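Local coordinates for protein 2-hydroxyisobutyryl-CoA synthetase (Aquincola tertiaricarbonis, PDB 6HDY) that is a synthetase of the ANL superfamily of AMP-binding enzymes, built from a large AMP-binding part and a smaller C-terminal domain, at residues 374-379 with 408-413; 402-407 with 468-473; 416-421 with 457-462. All coordinates share one frame; numbering follows the deposited sequence.

Contact 1 (374-379 with 408-413)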
# COMPACT_ATOMS: atom_id res chain seq x y z
N PHE A 374 -0.15 -32.25 9.99
CA PHE A 374 0.73 -33.39 9.72
C PHE A 374 0.52 -34.44 10.81
O PHE A 374 0.01 -34.13 11.89
CB PHE A 374 2.21 -32.95 9.62
CG PHE A 374 2.69 -32.16 10.81
CD1 PHE A 374 2.51 -30.78 10.87
CD2 PHE A 374 3.28 -32.80 11.90
CE1 PHE A 374 2.91 -30.06 11.99
CE2 PHE A 374 3.68 -32.07 13.02
CZ PHE A 374 3.50 -30.70 13.06
N THR A 375 0.89 -35.69 10.52
CA THR A 375 0.70 -36.79 11.44
C THR A 375 2.02 -37.44 11.87
O THR A 375 2.84 -37.80 11.02
CB THR A 375 -0.31 -37.79 10.85
OG1 THR A 375 -1.54 -37.11 10.66
CG2 THR A 375 -0.55 -39.00 11.74
N ILE A 376 2.22 -37.57 13.19
CA ILE A 376 3.38 -38.24 13.79
C ILE A 376 2.88 -39.35 14.73
O ILE A 376 2.17 -39.05 15.69
CB ILE A 376 4.40 -37.25 14.42
CG1 ILE A 376 4.95 -36.30 13.34
CG2 ILE A 376 5.54 -38.03 15.08
CD1 ILE A 376 5.54 -35.13 13.78
N ARG A 377 3.20 -40.62 14.39
CA ARG A 377 2.79 -41.86 15.10
C ARG A 377 1.28 -41.89 15.40
O ARG A 377 0.86 -42.04 16.56
CB ARG A 377 3.65 -42.13 16.35
CG ARG A 377 4.98 -42.82 16.04
CD ARG A 377 5.64 -43.37 17.30
NE ARG A 377 4.91 -44.52 17.86
CZ ARG A 377 5.40 -45.75 17.97
NH1 ARG A 377 6.64 -46.02 17.56
NH2 ARG A 377 4.67 -46.72 18.49
N GLY A 378 0.49 -41.73 14.34
CA GLY A 378 -0.97 -41.75 14.39
C GLY A 378 -1.61 -40.57 15.10
O GLY A 378 -2.83 -40.59 15.33
N GLU A 379 -0.81 -39.55 15.45
CA GLU A 379 -1.29 -38.37 16.15
C GLU A 379 -1.36 -37.14 15.23
O GLU A 379 -0.36 -36.80 14.59
CB GLU A 379 -0.47 -38.13 17.43
CG GLU A 379 -1.31 -37.75 18.65
CD GLU A 379 -2.33 -38.77 19.10
OE1 GLU A 379 -1.97 -39.96 19.28
OE2 GLU A 379 -3.51 -38.38 19.29
N SER A 408 6.88 -39.90 3.51
CA SER A 408 7.02 -41.11 4.32
C SER A 408 6.44 -40.86 5.72
O SER A 408 6.29 -39.70 6.11
CB SER A 408 8.47 -41.56 4.40
OG SER A 408 9.36 -40.49 4.69
N ALA A 409 6.09 -41.94 6.47
CA ALA A 409 5.54 -41.81 7.82
C ALA A 409 6.59 -41.32 8.83
O ALA A 409 7.75 -41.74 8.76
CB ALA A 409 4.93 -43.12 8.28
N MET A 410 6.19 -40.39 9.72
CA MET A 410 7.10 -39.84 10.73
C MET A 410 6.91 -40.46 12.10
O MET A 410 5.78 -40.53 12.59
CB MET A 410 6.97 -38.32 10.82
CG MET A 410 7.50 -37.60 9.61
SD MET A 410 7.17 -35.83 9.74
CE MET A 410 5.39 -35.81 9.57
N ASP A 411 8.03 -40.89 12.71
CA ASP A 411 8.05 -41.50 14.04
C ASP A 411 8.20 -40.44 15.13
O ASP A 411 7.66 -40.59 16.23
CB ASP A 411 9.17 -42.55 14.13
CG ASP A 411 8.91 -43.80 13.30
OD1 ASP A 411 7.77 -44.33 13.36
OD2 ASP A 411 9.86 -44.28 12.64
N GLU A 412 8.95 -39.36 14.82
CA GLU A 412 9.22 -38.26 15.76
C GLU A 412 9.03 -36.90 15.10
O GLU A 412 9.07 -36.77 13.88
CB GLU A 412 10.65 -38.35 16.37
CG GLU A 412 11.24 -39.75 16.57
CD GLU A 412 12.48 -40.03 15.74
OE1 GLU A 412 12.38 -40.07 14.49
OE2 GLU A 412 13.56 -40.18 16.35
N LEU A 413 8.89 -35.87 15.95
CA LEU A 413 8.76 -34.48 15.56
C LEU A 413 10.13 -33.80 15.61
O LEU A 413 10.76 -33.80 16.66
CB LEU A 413 7.76 -33.78 16.50
CG LEU A 413 7.57 -32.26 16.32
CD1 LEU A 413 7.05 -31.92 14.92
CD2 LEU A 413 6.65 -31.70 17.37

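Contact 2 (402-407 with 468-473)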
# COMPACT_ATOMS: atom_id res chain seq x y z
N ILE A 402 9.40 -26.22 12.12
CA ILE A 402 8.96 -27.62 12.21
C ILE A 402 9.45 -28.24 10.90
O ILE A 402 9.20 -27.68 9.83
CB ILE A 402 7.43 -27.75 12.39
CG1 ILE A 402 6.90 -26.85 13.53
CG2 ILE A 402 7.02 -29.20 12.59
CD1 ILE A 402 5.44 -26.46 13.38
N VAL A 403 10.27 -29.32 10.99
CA VAL A 403 10.83 -30.00 9.82
C VAL A 403 10.13 -31.36 9.67
O VAL A 403 10.20 -32.21 10.56
CB VAL A 403 12.39 -30.08 9.81
CG1 VAL A 403 12.89 -30.84 8.59
CG2 VAL A 403 13.02 -28.68 9.84
N ILE A 404 9.37 -31.50 8.56
CA ILE A 404 8.57 -32.70 8.30
C ILE A 404 8.80 -33.29 6.91
O ILE A 404 9.50 -32.72 6.07
CB ILE A 404 7.03 -32.44 8.52
CG1 ILE A 404 6.39 -31.61 7.35
CG2 ILE A 404 6.71 -31.85 9.91
CD1 ILE A 404 4.85 -31.67 7.23
N THR A 405 8.18 -34.45 6.69
CA THR A 405 8.08 -35.12 5.40
C THR A 405 6.66 -35.65 5.23
O THR A 405 6.15 -36.33 6.13
CB THR A 405 9.21 -36.14 5.15
OG1 THR A 405 9.12 -36.52 3.78
CG2 THR A 405 9.13 -37.39 6.06
N ARG A 406 6.02 -35.33 4.11
CA ARG A 406 4.68 -35.89 3.88
C ARG A 406 4.75 -37.08 2.92
O ARG A 406 3.74 -37.73 2.66
CB ARG A 406 3.64 -34.84 3.47
CG ARG A 406 3.14 -34.04 4.68
CD ARG A 406 1.75 -33.45 4.48
NE ARG A 406 1.43 -32.43 5.49
CZ ARG A 406 1.77 -31.16 5.39
NH1 ARG A 406 2.47 -30.72 4.35
NH2 ARG A 406 1.44 -30.30 6.35
N GLU A 407 5.98 -37.42 2.48
CA GLU A 407 6.29 -38.52 1.56
C GLU A 407 6.39 -39.89 2.26
O GLU A 407 6.08 -40.92 1.65
CB GLU A 407 7.60 -38.22 0.80
CG GLU A 407 7.44 -37.17 -0.30
CD GLU A 407 8.74 -36.57 -0.80
OE1 GLU A 407 9.49 -37.27 -1.52
OE2 GLU A 407 9.00 -35.39 -0.48
N ARG A 468 5.59 -18.88 8.05
CA ARG A 468 5.63 -20.19 7.39
C ARG A 468 6.70 -21.01 8.12
O ARG A 468 7.89 -20.95 7.79
CB ARG A 468 5.93 -20.07 5.88
CG ARG A 468 5.21 -18.93 5.13
CD ARG A 468 3.73 -19.17 4.87
NE ARG A 468 3.18 -18.16 3.95
CZ ARG A 468 1.89 -17.93 3.75
NH1 ARG A 468 0.97 -18.62 4.42
NH2 ARG A 468 1.50 -17.00 2.89
N ARG A 469 6.27 -21.70 9.19
CA ARG A 469 7.20 -22.43 10.07
C ARG A 469 7.41 -23.89 9.70
O ARG A 469 8.33 -24.51 10.23
CB ARG A 469 6.79 -22.29 11.55
CG ARG A 469 6.99 -20.87 12.03
CD ARG A 469 6.84 -20.70 13.52
NE ARG A 469 7.07 -19.30 13.89
CZ ARG A 469 6.11 -18.43 14.16
NH1 ARG A 469 4.83 -18.81 14.16
NH2 ARG A 469 6.41 -17.17 14.45
N VAL A 470 6.60 -24.44 8.78
CA VAL A 470 6.76 -25.83 8.38
C VAL A 470 7.62 -25.94 7.13
O VAL A 470 7.34 -25.28 6.12
CB VAL A 470 5.42 -26.59 8.28
CG1 VAL A 470 5.63 -28.01 7.76
CG2 VAL A 470 4.71 -26.62 9.62
N ILE A 471 8.69 -26.76 7.22
CA ILE A 471 9.60 -27.10 6.13
C ILE A 471 9.26 -28.56 5.86
O ILE A 471 9.56 -29.42 6.69
CB ILE A 471 11.10 -26.89 6.50
CG1 ILE A 471 11.35 -25.47 7.04
CG2 ILE A 471 12.00 -27.18 5.29
CD1 ILE A 471 12.61 -25.35 7.92
N ASP A 472 8.53 -28.82 4.75
CA ASP A 472 7.99 -30.12 4.37
C ASP A 472 8.90 -30.94 3.40
O ASP A 472 8.44 -31.92 2.81
CB ASP A 472 6.56 -29.92 3.81
CG ASP A 472 5.91 -31.14 3.18
OD1 ASP A 472 5.74 -32.16 3.88
OD2 ASP A 472 5.64 -31.10 1.95
N ASP A 473 10.20 -30.61 3.31
CA ASP A 473 11.20 -31.25 2.44
C ASP A 473 11.74 -32.58 3.02
O ASP A 473 12.20 -32.63 4.16
CB ASP A 473 12.34 -30.24 2.18
CG ASP A 473 13.30 -30.56 1.05
OD1 ASP A 473 14.03 -31.56 1.17
OD2 ASP A 473 13.41 -29.74 0.12

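Contact 3 (416-421 with 457-462)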
# COMPACT_ATOMS: atom_id res chain seq x y z
N ARG A 416 13.51 -27.06 15.24
CA ARG A 416 14.68 -26.17 15.27
C ARG A 416 14.16 -25.01 16.11
O ARG A 416 13.25 -24.31 15.66
CB ARG A 416 15.11 -25.69 13.86
CG ARG A 416 15.56 -26.82 12.91
CD ARG A 416 16.34 -26.25 11.72
NE ARG A 416 17.76 -26.17 12.04
CZ ARG A 416 18.66 -25.39 11.44
NH1 ARG A 416 18.29 -24.57 10.46
NH2 ARG A 416 19.93 -25.41 11.83
N VAL A 417 14.63 -24.90 17.36
CA VAL A 417 14.12 -23.89 18.30
C VAL A 417 15.19 -22.88 18.73
O VAL A 417 16.32 -23.24 19.07
CB VAL A 417 13.44 -24.58 19.52
CG1 VAL A 417 12.91 -23.56 20.52
CG2 VAL A 417 12.31 -25.52 19.08
N GLU A 418 14.81 -21.60 18.72
CA GLU A 418 15.67 -20.53 19.20
C GLU A 418 15.54 -20.40 20.72
O GLU A 418 14.41 -20.29 21.22
CB GLU A 418 15.28 -19.18 18.57
CG GLU A 418 16.20 -18.69 17.48
CD GLU A 418 15.85 -17.32 16.92
OE1 GLU A 418 15.52 -16.42 17.73
OE2 GLU A 418 15.97 -17.13 15.69
N PRO A 419 16.66 -20.37 21.48
CA PRO A 419 16.57 -20.01 22.91
C PRO A 419 16.62 -18.47 23.02
O PRO A 419 16.99 -17.80 22.04
CB PRO A 419 17.86 -20.59 23.49
CG PRO A 419 18.85 -20.44 22.34
CD PRO A 419 18.07 -20.52 21.05
N SER A 420 16.31 -17.90 24.19
CA SER A 420 16.43 -16.45 24.38
C SER A 420 17.92 -16.06 24.53
O SER A 420 18.76 -16.92 24.86
CB SER A 420 15.64 -15.99 25.60
OG SER A 420 16.14 -16.58 26.79
N GLU A 421 18.24 -14.78 24.26
CA GLU A 421 19.61 -14.26 24.40
C GLU A 421 20.15 -14.45 25.85
O GLU A 421 21.34 -14.75 26.01
CB GLU A 421 19.69 -12.79 23.98
CG GLU A 421 19.66 -12.61 22.47
CD GLU A 421 19.32 -11.20 22.03
OE1 GLU A 421 18.16 -10.98 21.62
OE2 GLU A 421 20.21 -10.32 22.11
N PRO A 457 20.38 -17.42 18.76
CA PRO A 457 19.31 -16.41 18.91
C PRO A 457 19.24 -15.45 17.70
O PRO A 457 20.27 -15.08 17.13
CB PRO A 457 19.73 -15.67 20.20
CG PRO A 457 20.54 -16.67 20.95
CD PRO A 457 21.32 -17.38 19.91
N ASN A 458 18.01 -15.09 17.28
CA ASN A 458 17.71 -14.18 16.16
C ASN A 458 18.26 -14.65 14.78
O ASN A 458 18.39 -13.84 13.86
CB ASN A 458 18.15 -12.73 16.48
CG ASN A 458 17.79 -12.28 17.88
OD1 ASN A 458 16.63 -12.37 18.31
ND2 ASN A 458 18.78 -11.85 18.66
N SER A 459 18.54 -15.97 14.63
CA SER A 459 19.04 -16.53 13.38
C SER A 459 17.87 -16.82 12.41
O SER A 459 18.05 -16.68 11.19
CB SER A 459 19.85 -17.79 13.63
OG SER A 459 19.08 -18.80 14.26
N ILE A 460 16.71 -17.27 12.94
CA ILE A 460 15.53 -17.59 12.13
C ILE A 460 14.89 -16.29 11.61
O ILE A 460 14.67 -15.35 12.39
CB ILE A 460 14.51 -18.52 12.87
CG1 ILE A 460 15.13 -19.89 13.26
CG2 ILE A 460 13.22 -18.72 12.02
CD1 ILE A 460 14.29 -20.78 14.29
N ALA A 461 14.61 -16.23 10.29
CA ALA A 461 13.97 -15.07 9.67
C ALA A 461 12.59 -14.79 10.27
O ALA A 461 11.76 -15.70 10.43
CB ALA A 461 13.85 -15.28 8.16
N ARG A 462 12.40 -13.53 10.67
CA ARG A 462 11.12 -13.01 11.17
C ARG A 462 10.36 -12.52 9.91
O ARG A 462 10.94 -12.46 8.81
CB ARG A 462 11.34 -11.83 12.16
CG ARG A 462 12.31 -12.07 13.36
CD ARG A 462 12.10 -13.37 14.09
NE ARG A 462 12.53 -13.35 15.49
CZ ARG A 462 13.49 -14.12 16.00
NH1 ARG A 462 14.19 -14.94 15.22
NH2 ARG A 462 13.76 -14.07 17.30

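Contact 1 (374-379 with 408-413)
Ile-376 and Met-410 meet where a beta hairpin leans on the loop that leads into strand 413-419. The hairpin pairs strands 374-376 and 379-381 through a type I' turn from Ile-376 to Glu-379, in the C-terminal part of this AMP-binding enzyme. Its closing backbone bonds run both ways between Ile-376 and Glu-379. The packed side is apolar. Ile-376 sets CG1 beside its own backbone N (chi1 -61°), and this branch lies 3.8 Å from Met-410 CB. The Ile-376 chain then runs on to CD1, which comes within 3.7 Å of Leu-413 CD1, the two side chains crossing nearly at right angles. The same Leu-413 CD1 lies 3.9 Å from Phe-374 CE2, so one methyl serves both hairpin residues. Met-410 bends at its last torsion (chi3 -69°). That bend brings its CE to 3.5 Å from the carbonyl O of Thr-375. Ile-386 of helix 383-391 touches both Phe-374 and Leu-413, and Phe-477 of helix 474-486 packs on Met-410. The turn side is looser and exposed. There Arg-377 lays its CG 3.5 Å from Asp-411 O, while the two charged groups stay apart, Arg-377 NH1 to Asp-411 OD1 4.7 Å. A single backbone hydrogen bond crosses between the segments, from Arg-377 N to Met-410 O, 3.1 Å long.

Contact 2 (402-407 with 468-473)
Ile-402 and Val-470 face each other with their branched side chains on one side of the sheet. Ile-402 turns CG1 beside its backbone N, and CD1 at the end of that branch rests 3.8 Å from Val-470 CG2. The other methyl of Val-470, CG1, stands anti to the backbone N (chi1 176°) and meets Ile-404 CG1 at 3.7 Å. Ile-404 differs from Ile-402. Its CG1 sits between backbone N and carbonyl carbon (chi1 76°), which lays the branch against Val-470 and Asp-472. On the other face Val-403 CG2 touches Ile-471 CD1 at 3.9 Å. The strands that carry most of these residues, 399-403 and 470-471, run parallel at one border of the mixed four-stranded sheet of the C-terminal domain. Three backbone hydrogen bonds join the two segments: Ile-402 N to Arg-469 O, Ile-471 N to Ile-402 O and Ile-404 N to Ile-471 O, each 2.8 Å. Helix 383-391 packs on the face of Ile-402 and Val-470, and helix 474-486 on that of Val-403. Past the strands, Arg-406 stretches its chain across Asp-472, with CG 3.3 Å from Asp-472 OD1. Their salt bridge is long, Arg-406 NH1 to Asp-472 OD1 3.6 Å. OD1 stands clear of the plane of the guanidinium and no guanidinium N-H points at it, so this link is electrostatic. Ile-404 CD1 sits over the centre of one face of the Arg-406 guanidinium, 3.6 Å above its plane.

Contact 3 (416-421 with 457-462)
Glu-418 and Arg-462 meet head-on in a salt bridge. The guanidinium grips the carboxylate end-on, with one nitrogen to each oxygen. Arg-462 NH2 lies 3.0 Å from Glu-418 OE1, and Arg-462 NH1 lies 2.9 Å from Glu-418 OE2. Both oxygens are met on the syn side and lie close to the guanidinium plane, although the two flat groups are turned 35° apart. Arg-462 bends at its second torsion (chi2 -46°), folding the chain back so that its guanidinium reaches the glutamate. Its NH1 also bonds to Ile-460 O, and NE forms a salt bridge with Glu-230.

Backbone N-H groups supply the second kind of interaction. Ile-460 N gives a hydrogen bond of 2.9 Å to Glu-418 OE2, nearly along its C-O axis. Asn-458 N adds a weak one to OE1. The buried carboxylate is thus held at both oxygens by donors of the loop 457-462. Such bonding would probably favour its charged form.

A side-chain bond lies further out. Asn-458 ND2 donates almost straight to Glu-421 OE1, 3.1 Å away. It comes from above the carboxylate plane, and amide and carboxylate stand 87° apart.

Carbon contacts are looser. Pro-457 CG lies 4.4 Å from Pro-419 CG, and Pro-457 CB 3.8 Å from Glu-421 CG.

Ser-420 caps the helix that follows strand 413-419. The centre of the contact is a bidentate Glu-Arg salt bridge, which ties strand 413-419 of the mixed sheet to the loop after strand 450-454 in the C-terminal domain of an ANL enzyme.

Overall arrangement
All three contacts belong to the C-terminal part of the chain. Contacts 1 and 2 are neighbours, with centres 11 Å apart. They touch directly, for example where Met-410 packs on Ile-404, and their segments alternate along the chain. Contact 3 lies 18 Å from contact 2 and 25 Å from contact 1, centre to centre. Its two segments both fall between those of contact 2. The mixed sheet links the set: strand 399-403 of contact 2 lies between strands 470-471 and 413-419, and strand 413-419 runs from the end of contact 1 into contact 3. The three contacts thus join hairpin, sheet and loop within the C-terminal part of the chain.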